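Local coordinates for protein nuclear receptor corepressor 2 (Homo sapiens, PDB 4A69) that acts as a transcriptional corepressor for nuclear receptors, its SANT domain probably docking on a partner histone deacetylase through a shared inositol tetrakisphosphate, at residues E56-Q60 with H61-F65; E73-T76 with V77-V81; L82-Y85 with L86-N90. All blocks are in the same frame, centred on the assembly; numbering follows the deposited sequence.

Contact 1. Residues E56-Q60 with H61-F65. With I0P (D-myo inositol 1,4,5,6 tetrakisphosphate), chain Q.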
loop_
_atom_site.group_PDB
_atom_site.type_symbol
_atom_site.label_atom_id
_atom_site.label_comp_id
_atom_site.label_asym_id
_atom_site.label_seq_id
_atom_site.Cartn_x
_atom_site.Cartn_y
_atom_site.Cartn_z
ATOM N N GLU C 56 -26.419 2.816 19.497
ATOM C CA GLU C 56 -27.518 3.738 19.198
ATOM C C GLU C 56 -27.054 4.880 18.311
ATOM O O GLU C 56 -27.750 5.266 17.368
ATOM C CB GLU C 56 -28.144 4.296 20.479
ATOM C CG GLU C 56 -29.456 5.037 20.235
ATOM C CD GLU C 56 -29.541 6.354 20.985
ATOM O OE1 GLU C 56 -29.325 6.355 22.219
ATOM O OE2 GLU C 56 -29.815 7.393 20.335
ATOM N N LYS C 57 -25.874 5.416 18.612
ATOM C CA LYS C 57 -25.302 6.467 17.782
ATOM C C LYS C 57 -24.936 5.938 16.403
ATOM O O LYS C 57 -25.087 6.649 15.405
ATOM C CB LYS C 57 -24.100 7.122 18.469
ATOM C CG LYS C 57 -24.464 7.925 19.711
ATOM C CD LYS C 57 -25.455 9.029 19.373
ATOM C CE LYS C 57 -26.085 9.614 20.625
ATOM N NZ LYS C 57 -26.878 10.822 20.276
ATOM N N PHE C 58 -24.486 4.685 16.344
ATOM C CA PHE C 58 -24.140 4.053 15.071
ATOM C C PHE C 58 -25.360 3.908 14.162
ATOM O O PHE C 58 -25.380 4.453 13.059
ATOM C CB PHE C 58 -23.467 2.688 15.285
ATOM C CG PHE C 58 -22.922 2.076 14.022
ATOM C CD1 PHE C 58 -23.716 1.241 13.233
ATOM C CD2 PHE C 58 -21.617 2.330 13.615
ATOM C CE1 PHE C 58 -23.221 0.680 12.063
ATOM C CE2 PHE C 58 -21.115 1.769 12.449
ATOM C CZ PHE C 58 -21.918 0.942 11.674
ATOM N N MET C 59 -26.374 3.177 14.617
ATOM C CA MET C 59 -27.561 2.948 13.784
ATOM C C MET C 59 -28.227 4.250 13.356
ATOM O O MET C 59 -28.765 4.334 12.254
ATOM C CB MET C 59 -28.550 1.979 14.444
ATOM C CG MET C 59 -28.080 0.524 14.429
ATOM S SD MET C 59 -27.412 -0.053 12.841
ATOM C CE MET C 59 -26.716 -1.641 13.307
ATOM N N GLN C 60 -28.152 5.271 14.209
ATOM C CA GLN C 60 -28.581 6.621 13.831
ATOM C C GLN C 60 -27.665 7.233 12.766
ATOM O O GLN C 60 -28.141 7.747 11.746
ATOM C CB GLN C 60 -28.667 7.526 15.061
ATOM C CG GLN C 60 -29.854 7.223 15.962
ATOM C CD GLN C 60 -29.969 8.182 17.134
ATOM O OE1 GLN C 60 -28.967 8.664 17.665
ATOM N NE2 GLN C 60 -31.202 8.459 17.548
ATOM N N HIS C 61 -26.354 7.146 13.001
ATOM C CA HIS C 61 -25.349 7.667 12.069
ATOM C C HIS C 61 -24.326 6.613 11.719
ATOM O O HIS C 61 -23.311 6.479 12.417
ATOM C CB HIS C 61 -24.661 8.888 12.666
ATOM C CG HIS C 61 -25.614 9.964 13.114
ATOM N ND1 HIS C 61 -26.018 10.960 12.299
ATOM C CD2 HIS C 61 -26.246 10.174 14.339
ATOM C CE1 HIS C 61 -26.861 11.765 12.964
ATOM N NE2 HIS C 61 -27.000 11.286 14.213
ATOM N N PRO C 62 -24.564 5.861 10.624
ATOM C CA PRO C 62 -23.746 4.669 10.379
ATOM C C PRO C 62 -22.331 5.030 9.954
ATOM O O PRO C 62 -22.148 5.720 8.954
ATOM C CB PRO C 62 -24.494 3.946 9.250
ATOM C CG PRO C 62 -25.309 4.998 8.563
ATOM C CD PRO C 62 -25.404 6.209 9.458
ATOM N N LYS C 63 -21.346 4.567 10.724
ATOM C CA LYS C 63 -19.918 4.801 10.434
ATOM C C LYS C 63 -19.492 6.273 10.557
ATOM O O LYS C 63 -18.430 6.668 10.079
ATOM C CB LYS C 63 -19.534 4.233 9.060
ATOM C CG LYS C 63 -19.864 2.756 8.900
ATOM C CD LYS C 63 -19.549 2.246 7.509
ATOM C CE LYS C 63 -19.807 0.756 7.422
ATOM N NZ LYS C 63 -19.390 0.196 6.110
ATOM N N ASN C 64 -20.327 7.084 11.198
ATOM C CA ASN C 64 -19.920 8.437 11.557
ATOM C C ASN C 64 -19.227 8.391 12.921
ATOM O O ASN C 64 -19.804 8.743 13.953
ATOM C CB ASN C 64 -21.113 9.388 11.557
ATOM C CG ASN C 64 -20.699 10.841 11.622
ATOM O OD1 ASN C 64 -19.647 11.184 12.166
ATOM N ND2 ASN C 64 -21.531 11.707 11.074
ATOM N N PHE C 65 -17.983 7.930 12.903
ATOM C CA PHE C 65 -17.235 7.663 14.121
ATOM C C PHE C 65 -16.826 8.954 14.813
ATOM O O PHE C 65 -16.624 8.960 16.018
ATOM C CB PHE C 65 -16.025 6.768 13.833
ATOM C CG PHE C 65 -16.383 5.407 13.278
ATOM C CD1 PHE C 65 -16.959 4.430 14.095
ATOM C CD2 PHE C 65 -16.130 5.098 11.949
ATOM C CE1 PHE C 65 -17.281 3.178 13.592
ATOM C CE2 PHE C 65 -16.447 3.843 11.437
ATOM C CZ PHE C 65 -17.024 2.882 12.264
HETATM O O21 I0P Q . -17.364 -9.050 3.204
HETATM P P1 I0P Q . -18.283 -7.985 3.762
HETATM O O41 I0P Q . -18.423 -7.958 5.272
HETATM O O31 I0P Q . -19.602 -7.846 3.059
HETATM O O11 I0P Q . -17.471 -6.623 3.426
HETATM C C1 I0P Q . -18.003 -5.347 3.775
HETATM C C6 I0P Q . -16.914 -4.418 4.311
HETATM O O16 I0P Q . -16.356 -5.037 5.458
HETATM P P6 I0P Q . -14.789 -5.350 5.580
HETATM O O46 I0P Q . -14.131 -3.983 5.516
HETATM O O26 I0P Q . -14.425 -6.184 4.394
HETATM O O36 I0P Q . -14.644 -6.021 6.916
HETATM C C5 I0P Q . -17.495 -3.047 4.663
HETATM O O15 I0P Q . -16.466 -2.177 5.139
HETATM P P5 I0P Q . -16.270 -1.667 6.643
HETATM O O45 I0P Q . -16.521 -0.176 6.570
HETATM O O35 I0P Q . -17.266 -2.416 7.505
HETATM O O25 I0P Q . -14.844 -2.051 6.903
HETATM C C2 I0P Q . -18.677 -4.765 2.542
HETATM O O12 I0P Q . -17.726 -4.734 1.463
HETATM C C3 I0P Q . -19.223 -3.376 2.847
HETATM O O13 I0P Q . -19.718 -2.824 1.636
HETATM C C4 I0P Q . -18.160 -2.433 3.422
HETATM O O14 I0P Q . -18.792 -1.203 3.757
HETATM P P4 I0P Q . -18.903 0.046 2.764
HETATM O O24 I0P Q . -17.571 0.092 2.056
HETATM O O44 I0P Q . -20.025 -0.265 1.799
HETATM O O34 I0P Q . -19.236 1.177 3.713
#
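The ring of Phe-58 lies under the turn that follows its own helix, and Pro-62, Lys-63 and Phe-65 each meet a different part of it. Pro-62 comes down on one face: its CA stands 4.2 Å from the centroid of the Phe-58 ring, only 5° off the normal, a CH-pi contact centred on the ring. Phe-65 instead meets the rim, its CE1 lying near the plane of the Phe-58 ring, 4.2 Å from CE2 of Phe-58. With CG of Phe-58 anti to the backbone N (chi1 -172°), the ring comes to lie alongside Lys-63, whose CG packs 3.9 Å from CE2 of Phe-58. These two side chains point the same way, but the extended lysine reaches further: Lys-63 NZ gives hydrogen bonds to O34 (2.6 Å) and O45 (2.9 Å) of the inositol tetrakisphosphate, bridging two of its phosphates. At the start of the turn the His-61 ring lies against Gln-60, its CD2 3.7 Å from CB of Gln-60. His-61 N closes the last helical turn with a bond to Lys-57 O (2.8 Å). Ile-68 of helix 65-70 also packs on Phe-58, and the Phe-65 ring meets Tyr-84 edge-to-face. The chain turns through a type II beta turn from His-61 to Asn-64, with Lys-63 in its left-handed position, and Asn-64 then caps helix 65-70 through OD1 to Leu-67 N. This is the link between the first two helices of a Myb-like (SANT) three-helix domain, here supplying one lysine of the inositol phosphate pocket.

Contact 2. Residues E73-T76 with V77-V81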
loop_
_atom_site.group_PDB
_atom_site.type_symbol
_atom_site.label_atom_id
_atom_site.label_comp_id
_atom_site.label_asym_id
_atom_site.label_seq_id
_atom_site.Cartn_x
_atom_site.Cartn_y
_atom_site.Cartn_z
ATOM N N GLU C 73 -17.070 10.027 26.602
ATOM C CA GLU C 73 -16.099 10.790 27.398
ATOM C C GLU C 73 -14.685 10.212 27.409
ATOM O O GLU C 73 -13.714 10.965 27.392
ATOM C CB GLU C 73 -16.592 10.946 28.844
ATOM C CG GLU C 73 -17.975 11.571 28.994
ATOM C CD GLU C 73 -17.944 13.093 29.065
ATOM O OE1 GLU C 73 -17.341 13.730 28.170
ATOM O OE2 GLU C 73 -18.538 13.652 30.016
ATOM N N ARG C 74 -14.562 8.890 27.462
ATOM C CA ARG C 74 -13.231 8.293 27.477
ATOM C C ARG C 74 -12.922 7.425 26.243
ATOM O O ARG C 74 -12.073 6.531 26.291
ATOM C CB ARG C 74 -12.958 7.566 28.803
ATOM C CG ARG C 74 -11.495 7.160 29.020
ATOM C CD ARG C 74 -10.494 8.313 28.871
ATOM N NE ARG C 74 -10.439 9.162 30.064
ATOM C CZ ARG C 74 -9.718 8.896 31.153
ATOM N NH1 ARG C 74 -8.972 7.797 31.218
ATOM N NH2 ARG C 74 -9.743 9.730 32.187
ATOM N N LYS C 75 -13.602 7.706 25.137
ATOM C CA LYS C 75 -13.299 7.038 23.875
ATOM C C LYS C 75 -13.084 8.059 22.745
ATOM O O LYS C 75 -13.924 8.921 22.507
ATOM C CB LYS C 75 -14.380 5.994 23.512
ATOM C CG LYS C 75 -14.484 4.792 24.458
ATOM C CD LYS C 75 -13.154 4.054 24.620
ATOM C CE LYS C 75 -13.267 2.796 25.476
ATOM N NZ LYS C 75 -13.539 3.021 26.923
ATOM N N THR C 76 -11.939 7.963 22.076
ATOM C CA THR C 76 -11.618 8.796 20.907
ATOM C C THR C 76 -12.122 8.152 19.626
ATOM O O THR C 76 -12.502 6.980 19.611
ATOM C CB THR C 76 -10.097 8.969 20.713
ATOM O OG1 THR C 76 -9.479 7.679 20.605
ATOM C CG2 THR C 76 -9.471 9.765 21.848
ATOM N N VAL C 77 -12.091 8.914 18.542
ATOM C CA VAL C 77 -12.525 8.412 17.242
ATOM C C VAL C 77 -11.744 7.148 16.789
ATOM O O VAL C 77 -12.347 6.227 16.237
ATOM C CB VAL C 77 -12.573 9.556 16.189
ATOM C CG1 VAL C 77 -11.232 10.265 16.091
ATOM C CG2 VAL C 77 -13.020 9.043 14.830
ATOM N N ALA C 78 -10.438 7.080 17.071
ATOM C CA ALA C 78 -9.628 5.894 16.718
ATOM C C ALA C 78 -10.018 4.644 17.518
ATOM O O ALA C 78 -9.998 3.531 16.980
ATOM C CB ALA C 78 -8.134 6.170 16.872
ATOM N N GLU C 79 -10.351 4.830 18.798
ATOM C CA GLU C 79 -10.804 3.712 19.636
ATOM C C GLU C 79 -12.148 3.188 19.133
ATOM O O GLU C 79 -12.370 1.981 19.102
ATOM C CB GLU C 79 -10.859 4.112 21.117
ATOM C CG GLU C 79 -9.487 4.447 21.693
ATOM C CD GLU C 79 -9.542 5.008 23.100
ATOM O OE1 GLU C 79 -10.253 6.015 23.316
ATOM O OE2 GLU C 79 -8.860 4.449 23.991
ATOM N N CYS C 80 -13.023 4.104 18.711
ATOM C CA CYS C 80 -14.304 3.746 18.092
ATOM C C CYS C 80 -14.129 2.911 16.820
ATOM O O CYS C 80 -14.818 1.900 16.652
ATOM C CB CYS C 80 -15.130 4.990 17.776
ATOM S SG CYS C 80 -15.774 5.796 19.251
ATOM N N VAL C 81 -13.238 3.350 15.921
ATOM C CA VAL C 81 -12.875 2.546 14.737
ATOM C C VAL C 81 -12.402 1.152 15.181
ATOM O O VAL C 81 -12.876 0.151 14.656
ATOM C CB VAL C 81 -11.796 3.216 13.831
ATOM C CG1 VAL C 81 -11.349 2.284 12.707
ATOM C CG2 VAL C 81 -12.288 4.524 13.236
HETATM O O HOH W 1 -9.561 7.462 25.314
HETATM O O HOH W 2 -8.396 9.252 17.782
#
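Two torsions bring Thr-76 and Glu-79 together. In Thr-76, OG1 sits between the backbone N and the carbonyl carbon (chi1 56°), turned over the start of helix 77-87; in Glu-79, CG stands anti to the carbonyl carbon (chi1 -64°) and the chain runs extended back toward the N-terminus of the helix. The two side chains thus pass each other and exchange caps. Thr-76 N donates to OE1 of Glu-79 at 2.9 Å in a nearly straight bond (166°), received on the anti lone pair, the one turned away from OE2. The return bond, Glu-79 N to OG1 of Thr-76, is long and weak at 3.5 Å. Cys-80 N binds Thr-76 O at 3.1 Å and starts the regular helical pattern. One water donates to both Arg-74 O (2.9 Å) and Glu-79 OE1 (2.6 Å), giving the carboxylate oxygen a second firm partner and tying the loop to it. A second water accepts from Ala-78 N at 3.1 Å, satisfying another amide of the first helical turn. The positive end of the helix dipole would probably help to keep Glu-79 ionised. Lys-75 crosses Glu-79 at about a right angle, its CD 3.7 Å from OE1 of Glu-79, but its amine leaves the cap: NZ forms a salt bridge with Glu-50 and a hydrogen bond to Met-45 O, and the lysine makes a cation-pi contact with Trp-46. Val-77 and Cys-80 face the preceding helix, touching Ala-69. Reciprocal bonding between the N-cap residue and the residue three further on defines a capping box; here it opens the third helix of the Myb-like domain, just after the turn of its helix-turn-helix unit.

Contact 3. Residues L82-Y85 with L86-N90. With I0P (D-myo inositol 1,4,5,6 tetrakisphosphate), chain Q.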
loop_
_atom_site.group_PDB
_atom_site.type_symbol
_atom_site.label_atom_id
_atom_site.label_comp_id
_atom_site.label_asym_id
_atom_site.label_seq_id
_atom_site.Cartn_x
_atom_site.Cartn_y
_atom_site.Cartn_z
ATOM N N LEU C 82 -11.467 1.090 16.128
ATOM C CA LEU C 82 -10.947 -0.195 16.580
ATOM C C LEU C 82 -12.044 -1.113 17.161
ATOM O O LEU C 82 -12.084 -2.307 16.862
ATOM C CB LEU C 82 -9.816 -0.010 17.582
ATOM C CG LEU C 82 -9.157 -1.291 18.104
ATOM C CD1 LEU C 82 -8.453 -2.086 17.012
ATOM C CD2 LEU C 82 -8.215 -0.997 19.261
ATOM N N TYR C 83 -12.921 -0.544 17.982
ATOM C CA TYR C 83 -14.030 -1.294 18.581
ATOM C C TYR C 83 -14.947 -1.863 17.499
ATOM O O TYR C 83 -15.306 -3.040 17.549
ATOM C CB TYR C 83 -14.815 -0.407 19.558
ATOM C CG TYR C 83 -16.045 -1.062 20.159
ATOM C CD1 TYR C 83 -15.928 -1.993 21.201
ATOM C CD2 TYR C 83 -17.323 -0.749 19.692
ATOM C CE1 TYR C 83 -17.052 -2.599 21.749
ATOM C CE2 TYR C 83 -18.451 -1.346 20.238
ATOM C CZ TYR C 83 -18.309 -2.269 21.265
ATOM O OH TYR C 83 -19.424 -2.863 21.808
ATOM N N TYR C 84 -15.288 -1.034 16.515
ATOM C CA TYR C 84 -16.119 -1.447 15.385
ATOM C C TYR C 84 -15.582 -2.705 14.706
ATOM O O TYR C 84 -16.335 -3.655 14.477
ATOM C CB TYR C 84 -16.247 -0.311 14.371
ATOM C CG TYR C 84 -16.886 -0.684 13.055
ATOM C CD1 TYR C 84 -18.272 -0.801 12.945
ATOM C CD2 TYR C 84 -16.115 -0.850 11.896
ATOM C CE1 TYR C 84 -18.868 -1.123 11.750
ATOM C CE2 TYR C 84 -16.716 -1.169 10.676
ATOM C CZ TYR C 84 -18.094 -1.308 10.616
ATOM O OH TYR C 84 -18.730 -1.612 9.436
ATOM N N TYR C 85 -14.282 -2.723 14.409
ATOM C CA TYR C 85 -13.694 -3.896 13.758
ATOM C C TYR C 85 -13.536 -5.105 14.680
ATOM O O TYR C 85 -13.638 -6.237 14.228
ATOM C CB TYR C 85 -12.370 -3.543 13.101
ATOM C CG TYR C 85 -12.551 -2.784 11.812
ATOM C CD1 TYR C 85 -12.977 -3.438 10.653
ATOM C CD2 TYR C 85 -12.322 -1.412 11.752
ATOM C CE1 TYR C 85 -13.163 -2.745 9.464
ATOM C CE2 TYR C 85 -12.494 -0.708 10.568
ATOM C CZ TYR C 85 -12.907 -1.384 9.426
ATOM O OH TYR C 85 -13.091 -0.700 8.253
ATOM N N LEU C 86 -13.283 -4.860 15.964
ATOM C CA LEU C 86 -13.118 -5.949 16.938
ATOM C C LEU C 86 -14.441 -6.685 17.253
ATOM O O LEU C 86 -14.431 -7.856 17.631
ATOM C CB LEU C 86 -12.424 -5.437 18.210
ATOM C CG LEU C 86 -10.897 -5.239 18.113
ATOM C CD1 LEU C 86 -10.351 -4.522 19.338
ATOM C CD2 LEU C 86 -10.153 -6.550 17.897
ATOM N N THR C 87 -15.566 -6.013 17.024
ATOM C CA THR C 87 -16.873 -6.529 17.412
ATOM C C THR C 87 -17.880 -6.815 16.292
ATOM O O THR C 87 -18.798 -7.607 16.501
ATOM C CB THR C 87 -17.546 -5.590 18.426
ATOM O OG1 THR C 87 -17.751 -4.306 17.822
ATOM C CG2 THR C 87 -16.677 -5.442 19.662
ATOM N N LYS C 88 -17.719 -6.197 15.119
ATOM C CA LYS C 88 -18.763 -6.245 14.081
ATOM C C LYS C 88 -19.101 -7.644 13.535
ATOM O O LYS C 88 -20.052 -7.791 12.770
ATOM C CB LYS C 88 -18.494 -5.259 12.932
ATOM C CG LYS C 88 -17.410 -5.685 11.957
ATOM C CD LYS C 88 -17.500 -4.895 10.665
ATOM C CE LYS C 88 -16.529 -5.440 9.629
ATOM N NZ LYS C 88 -16.776 -4.857 8.288
ATOM N N LYS C 89 -18.332 -8.660 13.925
ATOM C CA LYS C 89 -18.725 -10.046 13.669
ATOM C C LYS C 89 -19.461 -10.607 14.885
ATOM O O LYS C 89 -20.598 -11.078 14.773
ATOM C CB LYS C 89 -17.517 -10.921 13.340
ATOM C CG LYS C 89 -16.604 -10.374 12.253
ATOM C CD LYS C 89 -17.336 -10.109 10.949
ATOM C CE LYS C 89 -16.338 -9.882 9.832
ATOM N NZ LYS C 89 -17.024 -9.535 8.562
ATOM N N ASN C 90 -18.793 -10.538 16.037
ATOM C CA ASN C 90 -19.307 -11.004 17.326
ATOM C C ASN C 90 -20.426 -10.100 17.850
ATOM O O ASN C 90 -21.577 -10.187 17.415
ATOM C CB ASN C 90 -18.175 -11.048 18.367
ATOM C CG ASN C 90 -16.813 -11.399 17.766
ATOM O OD1 ASN C 90 -16.570 -11.214 16.571
ATOM N ND2 ASN C 90 -15.908 -11.897 18.609
HETATM O O21 I0P Q . -17.364 -9.050 3.204
HETATM P P1 I0P Q . -18.283 -7.985 3.762
HETATM O O41 I0P Q . -18.423 -7.958 5.272
HETATM O O31 I0P Q . -19.602 -7.846 3.059
HETATM O O11 I0P Q . -17.471 -6.623 3.426
HETATM C C1 I0P Q . -18.003 -5.347 3.775
HETATM C C6 I0P Q . -16.914 -4.418 4.311
HETATM O O16 I0P Q . -16.356 -5.037 5.458
HETATM P P6 I0P Q . -14.789 -5.350 5.580
HETATM O O46 I0P Q . -14.131 -3.983 5.516
HETATM O O26 I0P Q . -14.425 -6.184 4.394
HETATM O O36 I0P Q . -14.644 -6.021 6.916
HETATM C C5 I0P Q . -17.495 -3.047 4.663
HETATM O O15 I0P Q . -16.466 -2.177 5.139
HETATM P P5 I0P Q . -16.270 -1.667 6.643
HETATM O O45 I0P Q . -16.521 -0.176 6.570
HETATM O O35 I0P Q . -17.266 -2.416 7.505
HETATM O O25 I0P Q . -14.844 -2.051 6.903
HETATM C C2 I0P Q . -18.677 -4.765 2.542
HETATM O O12 I0P Q . -17.726 -4.734 1.463
HETATM C C3 I0P Q . -19.223 -3.376 2.847
HETATM O O13 I0P Q . -19.718 -2.824 1.636
HETATM C C4 I0P Q . -18.160 -2.433 3.422
HETATM O O14 I0P Q . -18.792 -1.203 3.757
HETATM P P4 I0P Q . -18.903 0.046 2.764
HETATM O O24 I0P Q . -17.571 0.092 2.056
HETATM O O44 I0P Q . -20.025 -0.265 1.799
HETATM O O34 I0P Q . -19.236 1.177 3.713
HETATM O O HOH W 3 -15.197 -8.668 14.614
#
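Ligand bonds dominate the face where Tyr-84, Tyr-85 and Lys-88 meet. Tyr-84 OH and Lys-88 NZ both donate to O35 of the inositol tetrakisphosphate, each at 2.6 Å, while Tyr-85 OH gives a bond of 2.6 Å to O25 of the same phosphate. Lys-88 NZ also reaches O36 of a neighbouring phosphate at 2.8 Å. One CH-pi contact lies beside the ligand: CG of Lys-88 sits between the backbone N and the carbonyl carbon (chi1 76°), and the extended chain crosses the Tyr-84 ring with CD over one face, 4.1 Å from its centroid. One residue earlier in each segment, CG2 of Thr-87 covers a face of the Tyr-83 ring. A phenylalanine in place of Tyr-84 would probably keep the lysine's ring platform but cost O35 the hydroxyl's bond. Among backbone acceptors, Tyr-83 O takes the hydroxyl of Thr-87 at 2.8 Å, from above the carbonyl plane. The apolar pair is CG of Leu-82 and CD1 of Leu-86, 3.7 Å apart. Tyr-83 stacks on Trp-46 and meets Phe-54 of helix 48-60 edge-to-face, Tyr-84 packs against Phe-54, and Tyr-85 stacks on a side chain of another protein's chain, placing helix 77-87 between helix 48-60 and that partner.

Contacts 1 and 2 lie at the surface and contact 3 is partly buried. Contacts 2 and 3 share helix 77-87, one opening it and the other lying at its far end, about 13 Å away between centres. Contact 1 belongs to the link between helices 48-60 and 65-70, yet touches both: Phe-65 packs on Val-77 and Val-81 in contact 2 and on Tyr-84 in contact 3. Chemistry follows position: a ring under a turn in contact 1, polar capping with water in contact 2, and tyrosine hydroxyls with lysine in contact 3. Only contacts 1 and 3 reach the inositol phosphate, Lys-63 joining Tyr-84, Tyr-85 and Lys-88 there.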